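Long-range contact in DUF1076 domain-containing protein (Salmonella typhi, PDB 6IAI), which acts as a type III secretion effector and E3/E4 ubiquitin ligase that binds diubiquitin, represented here by its N-terminal part: residues Ile47-Lys58 and Tyr68-Glu76. Residues are numbered along the deposited sequence; the frame is centred on the assembly and turned at random.
Sequences IRDTAIQNGGRK and YEVSNRAVE
N72, just after S71, sets its amide against the C-terminal turn of helix 41-53 and the type I' turn N54-R57. CG lies between the backbone N and the carbonyl carbon (chi1 78°), which brings the amide there: ND2 lies 3.6 Å from both CA and CG1 of I52 and has a further, weak bond to N79 O, and OD1 receives a weak, bent bond from G56 N (2.7 Å). Water 1 lies 2.7 Å from both A51 O and R57 O and accepts from N72 N; water 2 bridges N72 ND2 and I52 O. The carbonyls of A51 and I52 thus reach N72 through water. Within the turn, N54 ND2 binds R57 O from above the carbonyl plane. The tight apolar part lies beside this polar junction: V70 CG2 packs against I47 CG2 (3.7 Å) and A51 CB (3.8 Å), the side chains of I47 and V70 crossing at about a right angle. The two exposed ends are looser: at one, the extended R73 lays a guanidinium face over G55 (CZ to CA 4.0 Å); at the other, K58 stretches past E69 CB to a weak salt bridge, NZ to OE1 3.5 Å, while E69 OE2 is held by S87. The axes of 47-53 and 68-71 approach to 8.0 Å, at 66°, as the helix packs across the mixed four-stranded sheet in the N-terminal part of this NleG-family effector. V70 pairs with I59 of neighbouring strand 59-63, S71 with K83 on the other side, and I47 continues the apolar layer to F25 of strand 22-25 and L112 of a further helix, 91-113.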
ATOM      1  N   ILE A  47       0.343  -7.756   3.985  1.00 29.27           N
ATOM      2  CA  ILE A  47      -0.718  -6.846   3.531  1.00 28.47           C
ATOM      3  C   ILE A  47      -2.071  -7.554   3.535  1.00 33.37           C
ATOM      4  O   ILE A  47      -3.014  -7.035   4.128  1.00 32.71           O
ATOM      5  CB  ILE A  47      -0.403  -6.176   2.171  1.00 31.25           C
ATOM      6  CG1 ILE A  47       0.918  -5.366   2.239  1.00 31.05           C
ATOM      7  CG2 ILE A  47      -1.592  -5.292   1.710  1.00 31.35           C
ATOM      8  CD1 ILE A  47       1.508  -4.962   0.824  1.00 33.36           C
ATOM      9  N   ARG A  48      -2.133  -8.773   2.942  1.00 31.77           N
ATOM     10  CA  ARG A  48      -3.331  -9.619   2.858  1.00 31.18           C
ATOM     11  C   ARG A  48      -3.880  -9.917   4.240  1.00 37.67           C
ATOM     12  O   ARG A  48      -5.040  -9.576   4.498  1.00 37.57           O
ATOM     13  CB  ARG A  48      -3.039 -10.926   2.066  1.00 27.11           C
ATOM     14  CG  ARG A  48      -2.769 -10.690   0.576  1.00 28.04           C
ATOM     15  CD  ARG A  48      -2.778 -11.964  -0.247  1.00 28.62           C
ATOM     16  NE  ARG A  48      -1.502 -12.655  -0.435  1.00 41.25           N
ATOM     17  CZ  ARG A  48      -0.770 -12.682  -1.543  1.00 46.33           C
ATOM     18  NH1 ARG A  48      -1.177 -12.061  -2.628  1.00 40.45           N
ATOM     19  NH2 ARG A  48       0.353 -13.373  -1.578  1.00 46.01           N
ATOM     20  N   ASP A  49      -3.036 -10.496   5.157  1.00 35.36           N
ATOM     21  CA  ASP A  49      -3.436 -10.820   6.538  1.00 35.45           C
ATOM     22  C   ASP A  49      -3.945  -9.600   7.309  1.00 38.98           C
ATOM     23  O   ASP A  49      -4.964  -9.692   7.989  1.00 39.07           O
ATOM     24  CB  ASP A  49      -2.299 -11.490   7.317  1.00 38.09           C
ATOM     25  CG  ASP A  49      -1.913 -12.894   6.861  1.00 64.42           C
ATOM     26  OD1 ASP A  49      -2.659 -13.488   6.034  1.00 69.35           O
ATOM     27  OD2 ASP A  49      -0.866 -13.411   7.340  1.00 71.54           O
ATOM     28  N   THR A  50      -3.267  -8.449   7.175  1.00 34.59           N
ATOM     29  CA  THR A  50      -3.672  -7.217   7.865  1.00 33.53           C
ATOM     30  C   THR A  50      -5.019  -6.707   7.347  1.00 36.80           C
ATOM     31  O   THR A  50      -5.876  -6.337   8.157  1.00 37.99           O
ATOM     32  CB  THR A  50      -2.545  -6.168   7.829  1.00 32.01           C
ATOM     33  OG1 THR A  50      -1.336  -6.789   8.263  1.00 31.33           O
ATOM     34  CG2 THR A  50      -2.818  -5.009   8.727  1.00 21.32           C
ATOM     35  N   ALA A  51      -5.223  -6.718   6.006  1.00 32.04           N
ATOM     36  CA  ALA A  51      -6.486  -6.294   5.399  1.00 30.54           C
ATOM     37  C   ALA A  51      -7.614  -7.243   5.845  1.00 36.23           C
ATOM     38  O   ALA A  51      -8.679  -6.771   6.245  1.00 36.65           O
ATOM     39  CB  ALA A  51      -6.356  -6.246   3.883  1.00 30.71           C
ATOM     40  N   ILE A  52      -7.346  -8.565   5.863  1.00 32.56           N
ATOM     41  CA  ILE A  52      -8.303  -9.566   6.319  1.00 32.82           C
ATOM     42  C   ILE A  52      -8.753  -9.276   7.775  1.00 42.57           C
ATOM     43  O   ILE A  52      -9.959  -9.176   8.034  1.00 43.02           O
ATOM     44  CB  ILE A  52      -7.762 -11.017   6.127  1.00 34.22           C
ATOM     45  CG1 ILE A  52      -7.767 -11.410   4.638  1.00 32.81           C
ATOM     46  CG2 ILE A  52      -8.608 -12.011   6.947  1.00 33.69           C
ATOM     47  CD1 ILE A  52      -6.811 -12.503   4.278  1.00 34.98           C
ATOM     48  N   GLN A  53      -7.781  -9.074   8.696  1.00 40.46           N
ATOM     49  CA  GLN A  53      -8.042  -8.782  10.113  1.00 40.15           C
ATOM     50  C   GLN A  53      -8.884  -7.522  10.315  1.00 44.38           C
ATOM     51  O   GLN A  53      -9.515  -7.386  11.365  1.00 45.35           O
ATOM     52  CB  GLN A  53      -6.730  -8.692  10.924  1.00 41.30           C
ATOM     53  CG  GLN A  53      -6.016 -10.030  11.167  1.00 61.40           C
ATOM     54  CD  GLN A  53      -4.516  -9.871  11.440  1.00 99.33           C
ATOM     55  OE1 GLN A  53      -3.965  -8.758  11.599  1.00 95.85           O
ATOM     56  NE2 GLN A  53      -3.793 -10.980  11.404  1.00100.07           N
ATOM     57  N   ASN A  54      -8.917  -6.618   9.308  1.00 39.42           N
ATOM     58  CA  ASN A  54      -9.661  -5.367   9.377  1.00 38.05           C
ATOM     59  C   ASN A  54     -11.058  -5.458   8.698  1.00 39.72           C
ATOM     60  O   ASN A  54     -11.747  -4.449   8.534  1.00 38.26           O
ATOM     61  CB  ASN A  54      -8.796  -4.229   8.830  1.00 39.32           C
ATOM     62  CG  ASN A  54      -8.970  -2.906   9.554  1.00 55.13           C
ATOM     63  OD1 ASN A  54      -8.920  -2.822  10.767  1.00 49.86           O
ATOM     64  ND2 ASN A  54      -9.096  -1.819   8.827  1.00 52.35           N
ATOM     65  N   GLY A  55     -11.450  -6.689   8.356  1.00 36.42           N
ATOM     66  CA  GLY A  55     -12.724  -7.082   7.756  1.00 35.93           C
ATOM     67  C   GLY A  55     -13.362  -6.166   6.742  1.00 40.78           C
ATOM     68  O   GLY A  55     -14.501  -5.738   6.951  1.00 42.56           O
ATOM     69  N   GLY A  56     -12.655  -5.889   5.634  1.00 34.67           N
ATOM     70  CA  GLY A  56     -13.168  -5.053   4.551  1.00 33.39           C
ATOM     71  C   GLY A  56     -12.980  -3.560   4.735  1.00 38.10           C
ATOM     72  O   GLY A  56     -13.278  -2.785   3.821  1.00 38.00           O
ATOM     73  N   ARG A  57     -12.521  -3.134   5.919  1.00 35.86           N
ATOM     74  CA  ARG A  57     -12.227  -1.724   6.203  1.00 36.36           C
ATOM     75  C   ARG A  57     -10.825  -1.469   5.734  1.00 38.68           C
ATOM     76  O   ARG A  57      -9.967  -2.346   5.838  1.00 38.93           O
ATOM     77  CB  ARG A  57     -12.365  -1.378   7.703  1.00 38.30           C
ATOM     78  CG  ARG A  57     -13.813  -1.244   8.124  1.00 56.66           C
ATOM     79  CD  ARG A  57     -14.004  -1.158   9.643  1.00 72.61           C
ATOM     80  NE  ARG A  57     -13.665  -2.427  10.304  1.00 87.70           N
ATOM     81  CZ  ARG A  57     -14.461  -3.500  10.350  1.00105.60           C
ATOM     82  NH1 ARG A  57     -15.666  -3.471   9.790  1.00 92.10           N
ATOM     83  NH2 ARG A  57     -14.060  -4.604  10.969  1.00 94.91           N
ATOM     84  N   LYS A  58     -10.602  -0.297   5.177  1.00 34.54           N
ATOM     85  CA  LYS A  58      -9.319   0.080   4.625  1.00 34.62           C
ATOM     86  C   LYS A  58      -8.165   0.169   5.632  1.00 38.31           C
ATOM     87  O   LYS A  58      -8.322   0.684   6.744  1.00 39.70           O
ATOM     88  CB  LYS A  58      -9.446   1.406   3.857  1.00 36.66           C
ATOM     89  CG  LYS A  58     -10.067   1.223   2.474  1.00 43.80           C
ATOM     90  CD  LYS A  58     -10.492   2.558   1.893  1.00 53.46           C
ATOM     91  CE  LYS A  58     -10.995   2.408   0.476  1.00 69.38           C
ATOM     92  NZ  LYS A  58     -11.428   3.717  -0.098  1.00 78.13           N
ATOM     93  N   TYR A  68      -1.281   4.091  -0.222  1.00 36.08           N
ATOM     94  CA  TYR A  68      -2.281   3.253  -0.878  1.00 34.79           C
ATOM     95  C   TYR A  68      -3.256   2.743   0.158  1.00 37.71           C
ATOM     96  O   TYR A  68      -2.873   2.487   1.286  1.00 38.66           O
ATOM     97  CB  TYR A  68      -1.591   2.082  -1.595  1.00 35.92           C
ATOM     98  CG  TYR A  68      -0.556   2.573  -2.592  1.00 38.23           C
ATOM     99  CD1 TYR A  68       0.739   2.899  -2.182  1.00 40.22           C
ATOM    100  CD2 TYR A  68      -0.897   2.804  -3.925  1.00 38.34           C
ATOM    101  CE1 TYR A  68       1.672   3.419  -3.078  1.00 40.62           C
ATOM    102  CE2 TYR A  68       0.034   3.305  -4.833  1.00 39.00           C
ATOM    103  CZ  TYR A  68       1.319   3.604  -4.406  1.00 46.69           C
ATOM    104  OH  TYR A  68       2.229   4.118  -5.286  1.00 44.30           O
ATOM    105  N   GLU A  69      -4.533   2.654  -0.205  1.00 33.49           N
ATOM    106  CA  GLU A  69      -5.595   2.135   0.650  1.00 32.04           C
ATOM    107  C   GLU A  69      -5.913   0.749   0.189  1.00 36.96           C
ATOM    108  O   GLU A  69      -6.082   0.543  -1.009  1.00 38.50           O
ATOM    109  CB  GLU A  69      -6.823   3.025   0.584  1.00 33.29           C
ATOM    110  CG  GLU A  69      -6.537   4.449   1.036  1.00 39.12           C
ATOM    111  CD  GLU A  69      -7.623   5.479   0.787  1.00 73.02           C
ATOM    112  OE1 GLU A  69      -8.354   5.369  -0.228  1.00 63.25           O
ATOM    113  OE2 GLU A  69      -7.662   6.462   1.562  1.00 78.40           O
ATOM    114  N   VAL A  70      -5.871  -0.233   1.101  1.00 33.59           N
ATOM    115  CA  VAL A  70      -6.153  -1.610   0.729  1.00 32.73           C
ATOM    116  C   VAL A  70      -7.205  -2.216   1.665  1.00 37.53           C
ATOM    117  O   VAL A  70      -7.219  -1.963   2.869  1.00 36.90           O
ATOM    118  CB  VAL A  70      -4.918  -2.542   0.490  1.00 36.05           C
ATOM    119  CG1 VAL A  70      -3.563  -1.840   0.489  1.00 35.99           C
ATOM    120  CG2 VAL A  70      -4.941  -3.847   1.248  1.00 35.35           C
ATOM    121  N   SER A  71      -8.122  -2.980   1.075  1.00 34.85           N
ATOM    122  CA  SER A  71      -9.166  -3.702   1.789  1.00 34.66           C
ATOM    123  C   SER A  71      -9.377  -5.043   1.172  1.00 36.92           C
ATOM    124  O   SER A  71      -9.086  -5.222   0.002  1.00 38.64           O
ATOM    125  CB  SER A  71     -10.481  -2.913   1.836  1.00 38.34           C
ATOM    126  OG  SER A  71     -10.764  -2.189   0.650  1.00 49.93           O
ATOM    127  N   ASN A  72      -9.827  -6.003   1.958  1.00 32.46           N
ATOM    128  CA  ASN A  72     -10.241  -7.299   1.427  1.00 32.10           C
ATOM    129  C   ASN A  72     -11.779  -7.169   1.175  1.00 36.91           C
ATOM    130  O   ASN A  72     -12.288  -6.038   1.230  1.00 36.75           O
ATOM    131  CB  ASN A  72      -9.838  -8.456   2.364  1.00 26.90           C
ATOM    132  CG  ASN A  72     -10.717  -8.652   3.570  1.00 40.34           C
ATOM    133  OD1 ASN A  72     -11.219  -7.705   4.190  1.00 33.97           O
ATOM    134  ND2 ASN A  72     -10.911  -9.898   3.929  1.00 25.38           N
ATOM    135  N   ARG A  73     -12.515  -8.270   0.882  1.00 35.55           N
ATOM    136  CA  ARG A  73     -13.976  -8.195   0.603  1.00 35.69           C
ATOM    137  C   ARG A  73     -14.251  -7.219  -0.551  1.00 39.29           C
ATOM    138  O   ARG A  73     -15.129  -6.366  -0.461  1.00 38.99           O
ATOM    139  CB  ARG A  73     -14.786  -7.802   1.878  1.00 33.52           C
ATOM    140  CG  ARG A  73     -14.667  -8.824   2.987  1.00 38.25           C
ATOM    141  CD  ARG A  73     -15.335  -8.388   4.245  1.00 47.98           C
ATOM    142  NE  ARG A  73     -15.147  -9.415   5.269  1.00 70.53           N
ATOM    143  CZ  ARG A  73     -15.720  -9.393   6.467  1.00 87.16           C
ATOM    144  NH1 ARG A  73     -16.526  -8.393   6.807  1.00 73.10           N
ATOM    145  NH2 ARG A  73     -15.491 -10.371   7.335  1.00 75.19           N
ATOM    146  N   ALA A  74     -13.430  -7.296  -1.595  1.00 37.09           N
ATOM    147  CA  ALA A  74     -13.547  -6.435  -2.761  1.00 36.86           C
ATOM    148  C   ALA A  74     -14.859  -6.781  -3.509  1.00 40.49           C
ATOM    149  O   ALA A  74     -15.522  -5.897  -4.048  1.00 40.31           O
ATOM    150  CB  ALA A  74     -12.346  -6.640  -3.657  1.00 37.04           C
ATOM    151  N   VAL A  75     -15.226  -8.077  -3.486  1.00 34.99           N
ATOM    152  CA  VAL A  75     -16.458  -8.650  -4.020  1.00 34.20           C
ATOM    153  C   VAL A  75     -17.105  -9.531  -2.933  1.00 40.00           C
ATOM    154  O   VAL A  75     -16.399 -10.126  -2.117  1.00 40.47           O
ATOM    155  CB  VAL A  75     -16.293  -9.434  -5.376  1.00 35.89           C
ATOM    156  CG1 VAL A  75     -15.866  -8.512  -6.509  1.00 35.48           C
ATOM    157  CG2 VAL A  75     -15.331 -10.599  -5.259  1.00 34.79           C
ATOM    158  N   GLU A  76     -18.445  -9.632  -2.943  1.00 36.77           N
ATOM    159  CA  GLU A  76     -19.231 -10.494  -2.050  1.00 35.97           C
ATOM    160  C   GLU A  76     -18.956 -11.943  -2.433  1.00 39.11           C
ATOM    161  O   GLU A  76     -18.679 -12.221  -3.599  1.00 37.31           O
ATOM    162  CB  GLU A  76     -20.730 -10.212  -2.226  1.00 37.26           C
ATOM    163  CG  GLU A  76     -21.124  -8.773  -1.951  1.00 45.28           C
ATOM    164  CD  GLU A  76     -21.246  -8.385  -0.484  1.00 64.99           C
ATOM    165  OE1 GLU A  76     -21.191  -9.285   0.389  1.00 47.42           O
ATOM    166  OE2 GLU A  76     -21.457  -7.179  -0.218  1.00 58.31           O
TER
HETATM  167  O   HOH W   1      -9.797  -4.779   4.773  1.00 39.94           O
HETATM  168  O   HOH W   2     -12.442 -10.370   6.297  1.00 43.02           O